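Local coordinates for HAT1-interacting factor 1 (PDB 4NQ0), which chaperones histones H3 and H4 within the nuclear HAT-B histone acetyltransferase complex and takes part in chromatin assembly and telomere silencing, at residues Q27-L32 and K43-T48; E62-F67 and L210-M215; N73-N78 and D201-A206; N205-L210 and G243-E248; M215-P220 and L233-V238. One frame throughout, in Å; residues are numbered along the deposited sequence.

Contact 1: Q27-L32 and K43-T48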
# COMPACT_ATOMS: atom_id res chain seq x y z
N GLN A 27 -1.75 -3.31 -19.80
CA GLN A 27 -0.70 -4.30 -20.06
C GLN A 27 0.60 -3.67 -20.58
O GLN A 27 1.70 -4.06 -20.16
CB GLN A 27 -1.19 -5.38 -21.03
CG GLN A 27 -2.20 -6.35 -20.41
CD GLN A 27 -1.67 -7.05 -19.16
OE1 GLN A 27 -0.64 -7.76 -19.19
NE2 GLN A 27 -2.36 -6.85 -18.03
N ILE A 28 0.46 -2.69 -21.47
CA ILE A 28 1.62 -1.97 -21.98
C ILE A 28 2.29 -1.19 -20.85
O ILE A 28 3.51 -1.23 -20.70
CB ILE A 28 1.23 -1.03 -23.14
CG1 ILE A 28 0.82 -1.83 -24.37
CG2 ILE A 28 2.39 -0.12 -23.51
CD1 ILE A 28 0.16 -0.98 -25.44
N ALA A 29 1.48 -0.48 -20.06
CA ALA A 29 1.98 0.33 -18.96
C ALA A 29 2.66 -0.55 -17.91
O ALA A 29 3.71 -0.20 -17.39
CB ALA A 29 0.85 1.12 -18.32
N LYS A 30 2.03 -1.68 -17.61
CA LYS A 30 2.57 -2.69 -16.70
C LYS A 30 3.94 -3.18 -17.19
O LYS A 30 4.89 -3.25 -16.40
CB LYS A 30 1.56 -3.85 -16.61
CG LYS A 30 1.98 -5.05 -15.77
CD LYS A 30 0.86 -6.12 -15.74
CE LYS A 30 -0.36 -5.67 -14.91
NZ LYS A 30 -1.60 -6.46 -15.19
N ASP A 31 4.03 -3.49 -18.48
CA ASP A 31 5.28 -3.97 -19.08
C ASP A 31 6.36 -2.89 -19.07
O ASP A 31 7.53 -3.18 -18.86
CB ASP A 31 5.04 -4.45 -20.52
CG ASP A 31 4.26 -5.75 -20.58
N LEU A 32 5.95 -1.65 -19.29
CA LEU A 32 6.89 -0.52 -19.27
C LEU A 32 7.43 -0.28 -17.86
O LEU A 32 8.60 0.09 -17.68
CB LEU A 32 6.23 0.75 -19.80
CG LEU A 32 5.96 0.82 -21.30
CD1 LEU A 32 5.05 1.99 -21.63
CD2 LEU A 32 7.26 0.91 -22.11
N LYS A 43 3.13 8.23 -18.42
CA LYS A 43 2.51 8.92 -19.54
C LYS A 43 1.44 8.05 -20.17
O LYS A 43 0.38 8.53 -20.54
CB LYS A 43 3.52 9.32 -20.62
CG LYS A 43 4.35 10.54 -20.25
CD LYS A 43 4.93 11.28 -21.47
CE LYS A 43 6.33 10.79 -21.88
NZ LYS A 43 7.25 11.93 -22.25
N ARG A 44 1.74 6.77 -20.30
CA ARG A 44 0.81 5.83 -20.89
C ARG A 44 -0.50 5.79 -20.11
O ARG A 44 -1.59 5.75 -20.69
CB ARG A 44 1.43 4.44 -20.89
CG ARG A 44 0.79 3.50 -21.86
CD ARG A 44 1.51 3.57 -23.18
NE ARG A 44 0.71 2.97 -24.22
CZ ARG A 44 1.08 2.88 -25.49
NH1 ARG A 44 2.26 3.34 -25.88
NH2 ARG A 44 0.26 2.32 -26.37
N CYS A 45 -0.39 5.76 -18.78
CA CYS A 45 -1.56 5.75 -17.89
C CYS A 45 -2.28 7.08 -17.97
O CYS A 45 -3.49 7.11 -18.12
CB CYS A 45 -1.14 5.50 -16.43
SG CYS A 45 -0.51 3.84 -16.10
N GLN A 46 -1.53 8.17 -17.87
CA GLN A 46 -2.11 9.51 -17.90
C GLN A 46 -2.93 9.75 -19.17
O GLN A 46 -4.08 10.19 -19.10
CB GLN A 46 -1.01 10.57 -17.78
CG GLN A 46 -1.49 12.00 -17.95
CD GLN A 46 -1.06 12.59 -19.28
OE1 GLN A 46 0.10 12.47 -19.67
NE2 GLN A 46 -2.00 13.26 -19.98
N GLN A 47 -2.34 9.47 -20.33
CA GLN A 47 -3.01 9.71 -21.61
C GLN A 47 -4.21 8.79 -21.79
O GLN A 47 -5.23 9.19 -22.34
CB GLN A 47 -2.04 9.54 -22.77
CG GLN A 47 -0.91 10.57 -22.76
CD GLN A 47 0.21 10.17 -23.68
OE1 GLN A 47 0.02 9.37 -24.59
NE2 GLN A 47 1.39 10.72 -23.45
N THR A 48 -4.11 7.55 -21.33
CA THR A 48 -5.25 6.64 -21.38
C THR A 48 -6.37 7.20 -20.50
O THR A 48 -7.51 7.28 -20.93
CB THR A 48 -4.88 5.19 -20.97
OG1 THR A 48 -3.79 4.73 -21.78
CG2 THR A 48 -6.07 4.25 -21.14
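The flat group here is the guanidinium of Arg-44, and Ile-28 lies over one of its faces. The methyl Ile-28 CG2 sits above the plane, offset toward the rim, 3.6 Å from Arg-44 NE. The other branch of Ile-28 reaches the far end of the group, with Ile-28 CD1 3.4 Å from Arg-44 NH2. The two branches of Ile-28 thus follow the guanidinium from NE to NH2. Arg-44 CG is anti to the backbone N (chi1 -161°), and a bend at chi2 (92°) turns the guanidinium across the side chain of Ile-28. Its methylene part also meets Leu-32, which comes in at about a right angle, Leu-32 CD1 lying 4.2 Å from Arg-44 CD. The polar end of Arg-44 is held by Gln-25, whose OE1 bonds to NH2.

Deeper in, the packing is apolar. Ala-29 CB touches Cys-45 SG at 3.8 Å. Within its own helix, Thr-48 OG1 donates to Arg-44 O (2.7 Å), which also accepts from Thr-48 N. No hydrogen bond joins the two segments. The partly exposed Arg-44 and Ile-28 flank the buried pair Ala-29 and Cys-45.

Segments 27-32 and 43-48 run antiparallel, their axes 9.3 Å apart at 159°; they lie on consecutive helices that form a hairpin. Helix 61-77 packs against both: Ile-66 touches both Ala-29 and Cys-45, and Phe-67 also meets Cys-45.

Contact 2: E62-F67 and L210-M215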
# COMPACT_ATOMS: atom_id res chain seq x y z
N GLU A 62 -5.79 -0.55 -11.97
CA GLU A 62 -4.38 -0.68 -12.36
C GLU A 62 -3.81 0.55 -13.06
O GLU A 62 -2.62 0.80 -12.96
CB GLU A 62 -4.18 -1.88 -13.27
CG GLU A 62 -4.48 -3.20 -12.64
CD GLU A 62 -3.22 -3.92 -12.26
OE1 GLU A 62 -2.80 -4.81 -13.04
OE2 GLU A 62 -2.63 -3.58 -11.20
N LEU A 63 -4.64 1.31 -13.78
CA LEU A 63 -4.18 2.56 -14.38
C LEU A 63 -3.69 3.52 -13.30
O LEU A 63 -2.69 4.21 -13.49
CB LEU A 63 -5.28 3.22 -15.21
CG LEU A 63 -5.64 2.51 -16.52
CD1 LEU A 63 -6.95 3.02 -17.05
CD2 LEU A 63 -4.54 2.67 -17.56
N PHE A 64 -4.38 3.54 -12.17
CA PHE A 64 -4.00 4.40 -11.06
C PHE A 64 -2.79 3.86 -10.31
O PHE A 64 -1.85 4.60 -9.99
CB PHE A 64 -5.21 4.61 -10.13
CG PHE A 64 -6.28 5.47 -10.74
CD1 PHE A 64 -6.30 6.84 -10.50
CD2 PHE A 64 -7.26 4.92 -11.56
CE1 PHE A 64 -7.29 7.65 -11.06
CE2 PHE A 64 -8.24 5.73 -12.12
CZ PHE A 64 -8.26 7.08 -11.87
N THR A 65 -2.77 2.55 -10.08
CA THR A 65 -1.67 1.94 -9.30
C THR A 65 -0.34 1.93 -10.05
O THR A 65 0.71 2.26 -9.48
CB THR A 65 -2.03 0.54 -8.80
OG1 THR A 65 -2.18 -0.36 -9.91
CG2 THR A 65 -3.32 0.58 -7.99
N ILE A 66 -0.38 1.59 -11.33
CA ILE A 66 0.80 1.69 -12.19
C ILE A 66 1.28 3.14 -12.29
O ILE A 66 2.47 3.42 -12.14
CB ILE A 66 0.54 1.10 -13.60
CG1 ILE A 66 0.28 -0.40 -13.49
CG2 ILE A 66 1.73 1.36 -14.52
CD1 ILE A 66 -0.39 -0.98 -14.69
N PHE A 67 0.34 4.07 -12.52
CA PHE A 67 0.65 5.50 -12.61
C PHE A 67 1.36 5.94 -11.32
O PHE A 67 2.39 6.62 -11.36
CB PHE A 67 -0.65 6.29 -12.83
CG PHE A 67 -0.49 7.72 -13.35
CD1 PHE A 67 0.74 8.39 -13.38
CD2 PHE A 67 -1.62 8.41 -13.77
CE1 PHE A 67 0.81 9.70 -13.84
CE2 PHE A 67 -1.55 9.72 -14.23
CZ PHE A 67 -0.33 10.36 -14.27
N LEU A 210 -3.23 6.62 -5.65
CA LEU A 210 -3.56 5.42 -4.89
C LEU A 210 -4.88 5.56 -4.11
O LEU A 210 -5.64 4.59 -4.01
CB LEU A 210 -2.41 5.02 -3.96
CG LEU A 210 -1.16 4.51 -4.66
CD1 LEU A 210 0.05 4.50 -3.72
CD2 LEU A 210 -1.41 3.12 -5.25
N ALA A 211 -5.18 6.77 -3.60
CA ALA A 211 -6.47 7.00 -2.95
C ALA A 211 -7.59 6.63 -3.90
O ALA A 211 -8.59 6.01 -3.52
CB ALA A 211 -6.63 8.47 -2.47
N GLN A 212 -7.41 6.97 -5.17
CA GLN A 212 -8.38 6.62 -6.20
C GLN A 212 -8.37 5.13 -6.56
O GLN A 212 -9.41 4.57 -6.88
CB GLN A 212 -8.17 7.49 -7.44
CG GLN A 212 -8.42 8.99 -7.14
CD GLN A 212 -8.01 9.88 -8.27
OE1 GLN A 212 -8.75 10.06 -9.23
NE2 GLN A 212 -6.81 10.46 -8.17
N ALA A 213 -7.21 4.48 -6.51
CA ALA A 213 -7.18 3.01 -6.64
C ALA A 213 -8.04 2.35 -5.57
O ALA A 213 -8.82 1.42 -5.86
CB ALA A 213 -5.76 2.48 -6.59
N LEU A 214 -7.91 2.83 -4.33
CA LEU A 214 -8.67 2.31 -3.20
C LEU A 214 -10.15 2.50 -3.44
O LEU A 214 -10.94 1.60 -3.23
CB LEU A 214 -8.33 3.06 -1.90
CG LEU A 214 -7.08 2.69 -1.13
CD1 LEU A 214 -6.92 3.68 0.02
CD2 LEU A 214 -7.13 1.25 -0.62
N MET A 215 -10.50 3.71 -3.84
CA MET A 215 -11.87 4.07 -4.17
C MET A 215 -12.46 3.05 -5.13
O MET A 215 -13.56 2.55 -4.91
CB MET A 215 -11.87 5.49 -4.76
CG MET A 215 -13.11 5.97 -5.48
SD MET A 215 -12.71 7.48 -6.42
CE MET A 215 -12.06 8.55 -5.12
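Helix segments 62-67 and 210-215 run antiparallel at 154°, their axes only 8.2 Å apart, with the CA atoms of Phe-64 and Ala-213 5.6 Å from each other. Small side chains permit this. Ala-213 CB meets Thr-65 CG2 at 3.4 Å, tighter than usual van der Waals contact. Thr-65 has OG1 between the backbone N and the carbonyl carbon (chi1 65°), which leaves CG2 as the branch that meets the other helix. The same methyl also touches Leu-210, whose CD2 comes across it at about a right angle.

Phe-64 fills the other part of the contact. Its CB lies 4.2 Å from Ala-213 CB, and its ring crosses the side chain of Gln-212 obliquely. Phe-64 CD1 is 3.6 Å from Gln-212 CB, while Phe-64 CE1 is 3.4 Å from Gln-212 OE1. Ring and amide planes stand 60° apart. An alanine at Phe-64 would remove the ring and would probably leave a gap between Gln-212 and Leu-49.

The amide of Gln-212 is buried but has polar partners. OE1 accepts from Arg-190 N, and NE2 donates to Tyr-197 OH and Asp-208 O. Phe-64 also packs on Leu-49 and Leu-189. No hydrogen bond crosses between the two segments. Their direct contact thus rests on van der Waals packing, including the Gln-212 amide against the ring, while that buried amide directs its bonds to the segment leading into helix 202-218 and to its own helix.

Contact 3: N73-N78 and D201-A206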
# COMPACT_ATOMS: atom_id res chain seq x y z
N ASN A 73 8.59 6.28 -8.43
CA ASN A 73 9.94 5.90 -8.85
C ASN A 73 10.70 6.99 -9.61
O ASN A 73 11.94 7.00 -9.60
CB ASN A 73 9.91 4.60 -9.64
CG ASN A 73 10.04 3.39 -8.76
OD1 ASN A 73 11.09 3.17 -8.16
ND2 ASN A 73 8.97 2.59 -8.67
N MET A 74 9.96 7.88 -10.27
CA MET A 74 10.55 9.05 -10.92
C MET A 74 11.15 9.97 -9.87
O MET A 74 12.23 10.54 -10.08
CB MET A 74 9.49 9.82 -11.73
CG MET A 74 9.17 9.24 -13.10
SD MET A 74 7.68 9.98 -13.85
CE MET A 74 8.16 11.71 -13.96
N GLU A 75 10.46 10.13 -8.75
CA GLU A 75 10.93 11.02 -7.69
C GLU A 75 12.14 10.41 -6.99
O GLU A 75 13.11 11.11 -6.71
CB GLU A 75 9.81 11.30 -6.68
CG GLU A 75 10.16 12.35 -5.62
CD GLU A 75 10.56 13.70 -6.20
OE1 GLU A 75 9.99 14.12 -7.22
OE2 GLU A 75 11.45 14.35 -5.61
N VAL A 76 12.08 9.10 -6.71
CA VAL A 76 13.21 8.38 -6.14
C VAL A 76 14.45 8.62 -7.00
O VAL A 76 15.49 9.05 -6.49
CB VAL A 76 12.94 6.85 -6.02
CG1 VAL A 76 14.22 6.09 -5.74
CG2 VAL A 76 11.91 6.57 -4.93
N GLN A 77 14.32 8.38 -8.30
CA GLN A 77 15.40 8.64 -9.27
C GLN A 77 15.86 10.09 -9.30
O GLN A 77 17.05 10.35 -9.51
CB GLN A 77 14.98 8.23 -10.69
CG GLN A 77 15.14 6.74 -11.00
CD GLN A 77 15.02 6.43 -12.48
OE1 GLN A 77 14.50 7.24 -13.26
NE2 GLN A 77 15.51 5.26 -12.88
N ASN A 78 14.95 11.03 -9.07
CA ASN A 78 15.31 12.45 -8.98
C ASN A 78 15.81 12.84 -7.58
O ASN A 78 15.62 13.97 -7.14
CB ASN A 78 14.11 13.34 -9.36
CG ASN A 78 13.63 13.11 -10.79
OD1 ASN A 78 14.19 12.31 -11.53
ND2 ASN A 78 12.58 13.83 -11.17
N ASP A 201 4.48 18.12 -6.28
CA ASP A 201 4.99 17.09 -5.38
C ASP A 201 4.55 15.72 -5.88
O ASP A 201 3.39 15.36 -5.77
CB ASP A 201 4.48 17.36 -3.96
CG ASP A 201 5.06 16.41 -2.94
OD1 ASP A 201 5.03 15.18 -3.18
OD2 ASP A 201 5.54 16.89 -1.90
N LEU A 202 5.51 14.96 -6.40
CA LEU A 202 5.23 13.65 -7.00
C LEU A 202 4.82 12.60 -5.95
O LEU A 202 3.97 11.76 -6.22
CB LEU A 202 6.44 13.16 -7.80
CG LEU A 202 6.82 14.02 -9.02
CD1 LEU A 202 8.09 13.52 -9.68
CD2 LEU A 202 5.68 14.06 -10.03
N TYR A 203 5.42 12.66 -4.76
CA TYR A 203 4.99 11.80 -3.66
C TYR A 203 3.51 12.02 -3.37
O TYR A 203 2.73 11.06 -3.30
CB TYR A 203 5.81 12.06 -2.38
CG TYR A 203 7.27 11.65 -2.45
CD1 TYR A 203 7.65 10.42 -2.97
CD2 TYR A 203 8.28 12.48 -1.96
CE1 TYR A 203 8.99 10.03 -3.02
CE2 TYR A 203 9.62 12.11 -2.02
CZ TYR A 203 9.96 10.88 -2.54
OH TYR A 203 11.28 10.49 -2.61
N GLU A 204 3.13 13.28 -3.21
CA GLU A 204 1.75 13.64 -2.96
C GLU A 204 0.87 13.12 -4.09
O GLU A 204 -0.19 12.53 -3.85
CB GLU A 204 1.61 15.16 -2.85
CG GLU A 204 0.20 15.67 -2.55
CD GLU A 204 0.05 17.18 -2.65
OE1 GLU A 204 0.95 17.86 -3.20
OE2 GLU A 204 -0.97 17.70 -2.17
N ASN A 205 1.33 13.32 -5.33
CA ASN A 205 0.61 12.87 -6.52
C ASN A 205 0.37 11.36 -6.53
O ASN A 205 -0.75 10.91 -6.76
CB ASN A 205 1.37 13.29 -7.79
CG ASN A 205 1.45 14.81 -7.94
OD1 ASN A 205 0.80 15.56 -7.22
ND2 ASN A 205 2.25 15.26 -8.89
N ALA A 206 1.42 10.60 -6.27
CA ALA A 206 1.31 9.13 -6.24
C ALA A 206 0.27 8.66 -5.20
O ALA A 206 -0.56 7.79 -5.47
CB ALA A 206 2.66 8.53 -5.95
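Glu-75 forms the tight part of this contact, set between Leu-202 and Tyr-203. Its CG lies over one face of the Tyr-203 ring, 3.6 Å from the centroid and 21° off the ring normal. This is a CH-pi contact, and CG is nearest Tyr-203 CZ at 3.4 Å. A bend at chi2 (58°) folds the Glu-75 carboxylate back toward Leu-202 while CG stays over the ring. Glu-75 OE1 is 3.2 Å from Leu-202 CD1. Carboxylate and ring planes are 67° apart.

The packing is looser to the sides. Met-74 CB only just reaches Leu-202 CD1, at 4.5 Å, and the backbone N of Val-76 lies 4.4 Å from Tyr-203 OH. Toward solvent, the exposed Asp-201 is the N-cap of its helix. Its OD1 accepts from Glu-204 N at 2.7 Å, in a nearly straight bond that meets the carboxylate from above its plane.

The contact joins the C-terminal end of helix 61-77 to the start of helix 202-218, which run antiparallel. Helix 229-248 lies alongside, where Ile-245 and Glu-248 touch Tyr-203. Phe-38 and Leu-39 of helix 38-51 touch Met-74.

Contact 4: N205-L210 and G243-E248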
# COMPACT_ATOMS: atom_id res chain seq x y z
N ASN A 205 1.33 13.32 -5.33
CA ASN A 205 0.61 12.87 -6.52
C ASN A 205 0.37 11.36 -6.53
O ASN A 205 -0.75 10.91 -6.76
CB ASN A 205 1.37 13.29 -7.79
CG ASN A 205 1.45 14.81 -7.94
OD1 ASN A 205 0.80 15.56 -7.22
ND2 ASN A 205 2.25 15.26 -8.89
N ALA A 206 1.42 10.60 -6.27
CA ALA A 206 1.31 9.13 -6.24
C ALA A 206 0.27 8.66 -5.20
O ALA A 206 -0.56 7.79 -5.47
CB ALA A 206 2.66 8.53 -5.95
N LEU A 207 0.32 9.28 -4.02
CA LEU A 207 -0.63 8.99 -2.94
C LEU A 207 -2.08 9.28 -3.33
O LEU A 207 -2.97 8.50 -3.01
CB LEU A 207 -0.27 9.78 -1.68
CG LEU A 207 0.93 9.26 -0.90
CD1 LEU A 207 1.22 10.17 0.30
CD2 LEU A 207 0.66 7.80 -0.46
N ASP A 208 -2.30 10.39 -4.03
CA ASP A 208 -3.65 10.75 -4.49
C ASP A 208 -4.15 9.75 -5.53
O ASP A 208 -5.33 9.38 -5.54
CB ASP A 208 -3.66 12.16 -5.07
CG ASP A 208 -5.06 12.67 -5.33
OD1 ASP A 208 -5.84 12.75 -4.36
OD2 ASP A 208 -5.38 12.98 -6.49
N LEU A 209 -3.25 9.31 -6.40
CA LEU A 209 -3.58 8.29 -7.39
C LEU A 209 -3.95 6.97 -6.72
O LEU A 209 -4.86 6.28 -7.16
CB LEU A 209 -2.44 8.08 -8.39
CG LEU A 209 -2.33 9.19 -9.45
CD1 LEU A 209 -0.93 9.25 -10.01
CD2 LEU A 209 -3.36 8.95 -10.55
N LEU A 210 -3.23 6.62 -5.65
CA LEU A 210 -3.56 5.42 -4.89
C LEU A 210 -4.88 5.56 -4.11
O LEU A 210 -5.64 4.59 -4.01
CB LEU A 210 -2.41 5.02 -3.96
CG LEU A 210 -1.16 4.51 -4.66
CD1 LEU A 210 0.05 4.50 -3.72
CD2 LEU A 210 -1.41 3.12 -5.25
N GLY A 243 2.16 3.14 2.17
CA GLY A 243 3.11 3.18 3.27
C GLY A 243 4.53 3.38 2.80
O GLY A 243 5.25 4.23 3.34
N ASP A 244 4.94 2.62 1.79
CA ASP A 244 6.29 2.73 1.24
C ASP A 244 6.57 4.16 0.80
O ASP A 244 7.60 4.73 1.14
CB ASP A 244 6.49 1.80 0.05
CG ASP A 244 6.49 0.32 0.43
OD1 ASP A 244 6.37 -0.49 -0.51
OD2 ASP A 244 6.64 -0.04 1.62
N ILE A 245 5.64 4.74 0.05
CA ILE A 245 5.81 6.13 -0.42
C ILE A 245 5.90 7.12 0.74
O ILE A 245 6.78 7.98 0.78
CB ILE A 245 4.65 6.55 -1.34
CG1 ILE A 245 4.68 5.75 -2.65
CG2 ILE A 245 4.72 8.05 -1.66
CD1 ILE A 245 3.42 5.89 -3.48
N GLU A 246 4.99 6.98 1.70
CA GLU A 246 4.98 7.87 2.86
C GLU A 246 6.27 7.72 3.67
O GLU A 246 6.83 8.71 4.12
CB GLU A 246 3.75 7.61 3.73
CG GLU A 246 2.46 8.02 3.06
CD GLU A 246 1.22 7.49 3.74
OE1 GLU A 246 1.24 6.35 4.26
OE2 GLU A 246 0.21 8.23 3.75
N ARG A 247 6.75 6.49 3.83
CA ARG A 247 8.05 6.24 4.46
C ARG A 247 9.18 6.97 3.71
O ARG A 247 9.99 7.67 4.31
CB ARG A 247 8.34 4.74 4.51
CG ARG A 247 9.57 4.36 5.34
CD ARG A 247 9.79 2.86 5.41
NE ARG A 247 9.90 2.24 4.08
CZ ARG A 247 10.29 0.98 3.86
NH1 ARG A 247 10.34 0.52 2.61
NH2 ARG A 247 10.64 0.18 4.86
N GLU A 248 9.21 6.80 2.39
CA GLU A 248 10.19 7.50 1.57
C GLU A 248 10.07 9.01 1.73
O GLU A 248 11.09 9.72 1.73
CB GLU A 248 10.02 7.12 0.09
CG GLU A 248 11.15 7.61 -0.82
CD GLU A 248 12.49 6.99 -0.46
OE1 GLU A 248 12.53 5.79 -0.12
OE2 GLU A 248 13.51 7.72 -0.53
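Ile-245 is the centre of this contact. Its CD1 meets Ala-206 CB at 3.7 Å and meets Leu-210 CD1 tip to tip, also at 3.7 Å. Its other branch serves Leu-207: Ile-245 CG2 is 4.1 Å from Leu-207 CG, and the two side chains slide past each other in opposite directions. With CG1 anti to the carbonyl carbon (chi1 -67°), Ile-245 presents its two branches to different neighbours. Leu-207 also crosses Glu-246 at about a right angle, its CD1 resting 3.7 Å from Glu-246 CG. An alanine in place of Leu-207 is likely to open a gap beside Ile-245 CG2 and leave CG of Glu-246 without that cover.

The next shell fixes Glu-246. Its OE1 is hydrogen-bonded to His-258 ND1, and its OE2 forms a salt bridge with Arg-254 NE. Both partners lie on helix 252-266, and Arg-254 also touches Leu-207. The buried carboxylate is thus paired, and its apolar stem is left to pack on the leucine.

Segments 205-210 and 243-248 are antiparallel at 161°, their axes 10.1 Å apart. They belong to the predicted repeats TPR 1 and TPR 2, and such side-by-side packing of antiparallel helices builds a TPR array.

Contact 5: M215-P220 and L233-V238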
# COMPACT_ATOMS: atom_id res chain seq x y z
N MET A 215 -10.50 3.71 -3.84
CA MET A 215 -11.87 4.07 -4.17
C MET A 215 -12.46 3.05 -5.13
O MET A 215 -13.56 2.55 -4.91
CB MET A 215 -11.87 5.49 -4.76
CG MET A 215 -13.11 5.97 -5.48
SD MET A 215 -12.71 7.48 -6.42
CE MET A 215 -12.06 8.55 -5.12
N LEU A 216 -11.72 2.74 -6.19
CA LEU A 216 -12.21 1.84 -7.24
C LEU A 216 -12.29 0.38 -6.76
O LEU A 216 -13.31 -0.29 -6.95
CB LEU A 216 -11.32 1.97 -8.49
CG LEU A 216 -11.43 3.32 -9.20
CD1 LEU A 216 -10.28 3.57 -10.17
CD2 LEU A 216 -12.78 3.42 -9.93
N LEU A 217 -11.22 -0.10 -6.13
CA LEU A 217 -11.17 -1.45 -5.58
C LEU A 217 -12.22 -1.68 -4.49
O LEU A 217 -12.83 -2.75 -4.42
CB LEU A 217 -9.77 -1.75 -5.02
CG LEU A 217 -8.63 -1.87 -6.03
CD1 LEU A 217 -7.28 -1.77 -5.34
CD2 LEU A 217 -8.74 -3.17 -6.81
N GLY A 218 -12.44 -0.67 -3.65
CA GLY A 218 -13.37 -0.76 -2.53
C GLY A 218 -14.83 -0.44 -2.83
O GLY A 218 -15.70 -0.65 -1.98
N ARG A 219 -15.11 0.07 -4.03
CA ARG A 219 -16.48 0.31 -4.49
C ARG A 219 -17.39 -0.87 -4.12
O ARG A 219 -17.10 -2.01 -4.49
CB ARG A 219 -16.49 0.51 -6.00
CG ARG A 219 -17.84 0.90 -6.61
CD ARG A 219 -17.79 0.79 -8.13
NE ARG A 219 -19.12 0.81 -8.75
CZ ARG A 219 -19.87 -0.26 -9.02
NH1 ARG A 219 -21.06 -0.10 -9.60
NH2 ARG A 219 -19.44 -1.49 -8.73
N PRO A 220 -18.48 -0.61 -3.37
CA PRO A 220 -19.42 -1.71 -3.08
C PRO A 220 -20.04 -2.23 -4.37
O PRO A 220 -20.44 -1.44 -5.23
CB PRO A 220 -20.48 -1.06 -2.18
CG PRO A 220 -19.94 0.29 -1.79
CD PRO A 220 -18.97 0.68 -2.86
N LEU A 233 -7.36 -8.29 -1.03
CA LEU A 233 -5.93 -8.53 -1.25
C LEU A 233 -5.29 -7.30 -1.89
O LEU A 233 -4.26 -6.82 -1.42
CB LEU A 233 -5.71 -9.75 -2.16
CG LEU A 233 -4.29 -9.99 -2.68
CD1 LEU A 233 -3.32 -10.27 -1.54
CD2 LEU A 233 -4.24 -11.12 -3.71
N ARG A 234 -5.90 -6.82 -2.97
CA ARG A 234 -5.37 -5.70 -3.73
C ARG A 234 -5.39 -4.41 -2.94
O ARG A 234 -4.49 -3.58 -3.07
CB ARG A 234 -6.13 -5.54 -5.05
CG ARG A 234 -5.86 -6.68 -6.03
CD ARG A 234 -5.81 -6.19 -7.46
NE ARG A 234 -7.11 -6.25 -8.10
CZ ARG A 234 -7.44 -5.64 -9.24
NH1 ARG A 234 -6.57 -4.87 -9.89
NH2 ARG A 234 -8.67 -5.79 -9.71
N ILE A 235 -6.41 -4.24 -2.12
CA ILE A 235 -6.48 -3.10 -1.22
C ILE A 235 -5.31 -3.12 -0.24
O ILE A 235 -4.66 -2.10 -0.03
CB ILE A 235 -7.85 -3.02 -0.48
CG1 ILE A 235 -8.94 -2.57 -1.45
CG2 ILE A 235 -7.79 -2.04 0.69
CD1 ILE A 235 -10.35 -2.75 -0.94
N GLY A 236 -5.03 -4.29 0.34
CA GLY A 236 -3.86 -4.46 1.20
C GLY A 236 -2.58 -4.04 0.51
O GLY A 236 -1.78 -3.28 1.07
N ASP A 237 -2.41 -4.53 -0.72
CA ASP A 237 -1.26 -4.18 -1.57
C ASP A 237 -1.16 -2.67 -1.78
O ASP A 237 -0.06 -2.10 -1.76
CB ASP A 237 -1.34 -4.87 -2.95
CG ASP A 237 -1.01 -6.36 -2.89
OD1 ASP A 237 -0.43 -6.83 -1.89
OD2 ASP A 237 -1.33 -7.05 -3.88
N VAL A 238 -2.30 -2.02 -1.97
CA VAL A 238 -2.30 -0.57 -2.16
C VAL A 238 -1.84 0.14 -0.89
O VAL A 238 -1.08 1.12 -0.97
CB VAL A 238 -3.68 -0.04 -2.59
CG1 VAL A 238 -3.72 1.50 -2.53
CG2 VAL A 238 -4.00 -0.56 -4.00
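This contact belongs to the TPR part of the fold, where the end of helix 202-218, in predicted TPR 1, packs on the early part of helix 229-248, in predicted TPR 2. Leu-217 is the main contact residue of the first helix, and it meets three residues of the second. Its CB lies 3.8 Å from Ile-235 CG1. Its CD1 reaches Val-238 CG2 at 3.7 Å, the two side chains crossing at a slant. Leu-217 CG is anti to the carbonyl carbon (chi1 -69°); beyond it, CD1 faces Val-238 and the CB of Arg-234, and CD2 the guanidinium.

Ile-235 CD1 rests 4.0 Å from Gly-218 CA, against backbone where there is no side chain.

Around this core, Leu-214 touches both Ile-235 and Val-238, and Pro-61 touches Leu-217. No hydrogen bond links the two segments, so apolar contact carries the pairing. Arg-234 lies at its edge, bent at chi2 and chi3, with NE bonded to Asn-230 OD1. Over the centre of one face of its guanidinium stands Leu-217 CD2, 3.7 Å from Arg-234 CZ.

In the fold
Contact 1 closes first along the chain, between helices 14-34 and 38-51. Helix 61-77 then carries contacts 2 and 3, whose centres are about 15 Å apart; contact 3 is nested inside the loop closed by contact 2. Both reach helix 202-218, which also bears contacts 4 and 5 against helix 229-248. Those two centres lie about 15 Å apart, while the centres of contacts 3 and 4 are about 8 Å apart. Contacts 1 and 2 touch, notably by the salt bridge of Lys-30 with Glu-62. Contacts 2 and 3 bring together helices separated in the chain by the unmodelled residues 80-159, and contacts 4 and 5 carry the stacking on to the next predicted repeat.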